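Local coordinates for conserved domain protein (Porphyromonas gingivalis, PDB 3PNN) that probably transfers sugar from an activated donor to form a glycosidic linkage, as a cytoplasmic glycosyltransferase with a Rossmann-like alpha/beta/alpha fold, at residues P6-L11 / A119-D124. Residues are numbered along the deposited sequence; the frame is centred on the assembly and turned at random.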
ATOM      1  N   PRO A   6       0.922   5.165 -16.322  1.00 30.02           N
ATOM      2  CA  PRO A   6       0.520   4.109 -15.383  1.00 26.03           C
ATOM      3  C   PRO A   6      -0.615   4.543 -14.466  1.00 25.77           C
ATOM      4  O   PRO A   6      -0.889   5.735 -14.284  1.00 26.72           O
ATOM      5  CB  PRO A   6       1.805   3.841 -14.585  1.00 28.57           C
ATOM      6  CG  PRO A   6       2.536   5.163 -14.617  1.00 29.21           C
ATOM      7  CD  PRO A   6       2.137   5.877 -15.890  1.00 29.04           C
ATOM      8  N   THR A   7      -1.285   3.553 -13.882  1.00 24.58           N
ATOM      9  CA  THR A   7      -2.417   3.785 -13.010  1.00 21.71           C
ATOM     10  C   THR A   7      -1.973   3.772 -11.548  1.00 24.66           C
ATOM     11  O   THR A   7      -1.124   2.962 -11.162  1.00 25.73           O
ATOM     12  CB  THR A   7      -3.460   2.669 -13.252  1.00 27.76           C
ATOM     13  OG1 THR A   7      -4.022   2.841 -14.561  1.00 28.41           O
ATOM     14  CG2 THR A   7      -4.585   2.681 -12.188  1.00 25.07           C
ATOM     15  N   LEU A   8      -2.523   4.669 -10.736  1.00 23.79           N
ATOM     16  CA  LEU A   8      -2.322   4.603  -9.284  1.00 23.65           C
ATOM     17  C   LEU A   8      -3.547   3.952  -8.617  1.00 23.47           C
ATOM     18  O   LEU A   8      -4.656   4.468  -8.702  1.00 25.67           O
ATOM     19  CB  LEU A   8      -2.079   6.004  -8.695  1.00 21.55           C
ATOM     20  CG  LEU A   8      -1.863   6.013  -7.171  1.00 25.41           C
ATOM     21  CD1 LEU A   8      -0.553   5.313  -6.822  1.00 31.66           C
ATOM     22  CD2 LEU A   8      -1.829   7.438  -6.659  1.00 24.10           C
ATOM     23  N   PHE A   9      -3.332   2.826  -7.950  1.00 20.88           N
ATOM     24  CA  PHE A   9      -4.417   2.050  -7.350  1.00 22.69           C
ATOM     25  C   PHE A   9      -4.262   2.268  -5.858  1.00 23.59           C
ATOM     26  O   PHE A   9      -3.259   1.857  -5.264  1.00 24.46           O
ATOM     27  CB  PHE A   9      -4.244   0.570  -7.725  1.00 21.07           C
ATOM     28  CG  PHE A   9      -5.407  -0.328  -7.345  1.00 26.23           C
ATOM     29  CD1 PHE A   9      -6.566   0.177  -6.779  1.00 29.51           C
ATOM     30  CD2 PHE A   9      -5.332  -1.702  -7.585  1.00 31.78           C
ATOM     31  CE1 PHE A   9      -7.637  -0.663  -6.447  1.00 29.27           C
ATOM     32  CE2 PHE A   9      -6.396  -2.537  -7.257  1.00 27.49           C
ATOM     33  CZ  PHE A   9      -7.551  -2.007  -6.681  1.00 23.75           C
ATOM     34  N   VAL A  10      -5.233   2.952  -5.259  1.00 22.01           N
ATOM     35  CA  VAL A  10      -5.157   3.302  -3.849  1.00 25.93           C
ATOM     36  C   VAL A  10      -6.017   2.375  -2.985  1.00 22.31           C
ATOM     37  O   VAL A  10      -7.237   2.235  -3.203  1.00 25.99           O
ATOM     38  CB  VAL A  10      -5.582   4.778  -3.610  1.00 26.55           C
ATOM     39  CG1 VAL A  10      -5.528   5.111  -2.121  1.00 26.32           C
ATOM     40  CG2 VAL A  10      -4.694   5.743  -4.424  1.00 24.16           C
ATOM     41  N   LEU A  11      -5.385   1.732  -2.001  1.00 21.76           N
ATOM     42  CA  LEU A  11      -6.109   0.854  -1.075  1.00 25.62           C
ATOM     43  C   LEU A  11      -6.872   1.668  -0.027  1.00 29.86           C
ATOM     44  O   LEU A  11      -6.331   2.017   1.021  1.00 26.62           O
ATOM     45  CB  LEU A  11      -5.141  -0.111  -0.383  1.00 27.03           C
ATOM     46  CG  LEU A  11      -4.349  -1.014  -1.327  1.00 32.39           C
ATOM     47  CD1 LEU A  11      -3.438  -1.927  -0.513  1.00 36.94           C
ATOM     48  CD2 LEU A  11      -5.299  -1.837  -2.200  1.00 32.84           C
ATOM     49  N   ALA A 119       0.591   1.048  -9.910  1.00 25.60           N
ATOM     50  CA  ALA A 119       1.099   1.089  -8.540  1.00 23.87           C
ATOM     51  C   ALA A 119      -0.004   0.749  -7.560  1.00 26.88           C
ATOM     52  O   ALA A 119      -1.163   1.050  -7.809  1.00 26.81           O
ATOM     53  CB  ALA A 119       1.641   2.483  -8.217  1.00 21.48           C
ATOM     54  N   VAL A 120       0.366   0.115  -6.451  1.00 23.41           N
ATOM     55  CA  VAL A 120      -0.535  -0.075  -5.325  1.00 22.25           C
ATOM     56  C   VAL A 120       0.074   0.654  -4.142  1.00 23.64           C
ATOM     57  O   VAL A 120       1.276   0.494  -3.860  1.00 25.65           O
ATOM     58  CB  VAL A 120      -0.688  -1.556  -4.984  1.00 27.03           C
ATOM     59  CG1 VAL A 120      -1.527  -1.722  -3.689  1.00 25.37           C
ATOM     60  CG2 VAL A 120      -1.323  -2.311  -6.170  1.00 25.05           C
ATOM     61  N   ILE A 121      -0.721   1.492  -3.484  1.00 24.53           N
ATOM     62  CA  ILE A 121      -0.263   2.189  -2.284  1.00 22.89           C
ATOM     63  C   ILE A 121      -1.350   2.245  -1.223  1.00 28.86           C
ATOM     64  O   ILE A 121      -2.540   2.074  -1.528  1.00 23.74           O
ATOM     65  CB  ILE A 121       0.174   3.668  -2.572  1.00 19.93           C
ATOM     66  CG1 ILE A 121      -1.019   4.531  -3.009  1.00 24.06           C
ATOM     67  CG2 ILE A 121       1.309   3.721  -3.595  1.00 23.86           C
ATOM     68  CD1 ILE A 121      -0.754   6.062  -2.915  1.00 21.58           C
ATOM     69  N   ASN A 122      -0.941   2.489   0.023  1.00 23.51           N
ATOM     70  CA  ASN A 122      -1.898   2.691   1.106  1.00 26.48           C
ATOM     71  C   ASN A 122      -2.491   4.089   1.018  1.00 26.70           C
ATOM     72  O   ASN A 122      -1.899   4.993   0.404  1.00 26.12           O
ATOM     73  CB  ASN A 122      -1.232   2.525   2.475  1.00 27.42           C
ATOM     74  CG  ASN A 122      -0.839   1.092   2.777  1.00 33.06           C
ATOM     75  OD1 ASN A 122      -1.436   0.138   2.260  1.00 26.84           O
ATOM     76  ND2 ASN A 122       0.163   0.931   3.639  1.00 28.36           N
ATOM     77  N   ALA A 123      -3.638   4.275   1.665  1.00 26.17           N
ATOM     78  CA  ALA A 123      -4.378   5.534   1.589  1.00 27.12           C
ATOM     79  C   ALA A 123      -3.948   6.575   2.625  1.00 29.29           C
ATOM     80  O   ALA A 123      -4.291   7.746   2.504  1.00 29.93           O
ATOM     81  CB  ALA A 123      -5.888   5.265   1.717  1.00 27.40           C
ATOM     82  N   ASP A 124      -3.202   6.160   3.641  1.00 24.91           N
ATOM     83  CA  ASP A 124      -2.922   7.065   4.753  1.00 25.45           C
ATOM     84  C   ASP A 124      -1.446   7.024   5.160  1.00 30.32           C
ATOM     85  O   ASP A 124      -1.103   7.297   6.309  1.00 32.18           O
ATOM     86  CB  ASP A 124      -3.827   6.711   5.942  1.00 30.35           C
ATOM     87  CG  ASP A 124      -4.082   7.890   6.871  1.00 44.20           C
ATOM     88  OD1 ASP A 124      -3.969   9.066   6.440  1.00 39.25           O
ATOM     89  OD2 ASP A 124      -4.416   7.630   8.046  1.00 42.09           O
TER
HETATM   90  O   HOH W   1      -4.650   2.144   3.597  1.00 38.49           O
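Leu8 to Val10 run parallel to Ala119 to Ile121 as neighbouring strands in the central sheet of a Rossmann-like alpha/beta/alpha fold. Strand 7-11 lies between strand 50-55 and strand 118-122, and the axis of residues 7-11 passes 4.8 Å from that of residues 119-122 at 31°, in keeping with the twist usual in such sheets. Four backbone hydrogen bonds zigzag between them: Ala119 N to Thr7 O, Phe9 N to Ala119 O at 2.8 Å, Ile121 N to Phe9 O at 3.1 Å, and Leu11 N to Ile121 O, the last nearly straight at 175°. Phe9 O also receives a CA-H contact from Val120.

Leu8, Val10, Ala119 and Ile121 share one face, where helix 35-46 packs on Leu8 and Ile121 and branched apolar chains fill the layer between sheet and helix. With its CG anti to the backbone N (chi1 180°), Leu8 extends CD1 into an angle between Ala119 CB at 3.8 Å and Ile121 CG1 at 3.9 Å. The Leu8 and Ile121 side chains cross at about a right angle, while the small Ala119 fits beneath helix 129-140, touching Leu135 and Leu139. On the other face, the Phe9 side chain packs on Val52, Val54 and Ile114. Beside it, Leu11 CD1 lies 3.7 Å from Val120 CG1, and beta-branched Val120 suits the extended backbone.

Toward the C-terminal ends of the strands the surroundings turn polar, as suits the place where Rossmann-like folds usually have their binding sites. Asn122 can donate and accept with one amide: ND2 bonds to Asp125 and OD1 to Asn216. Asp124 holds a glycerol, probably from the crystallisation liquor. Where direct pairing stops, one water links the end of strand 7-11 to the turn after strand 118-122, donating to Leu11 O at 3.1 Å and accepting from Ala123 N.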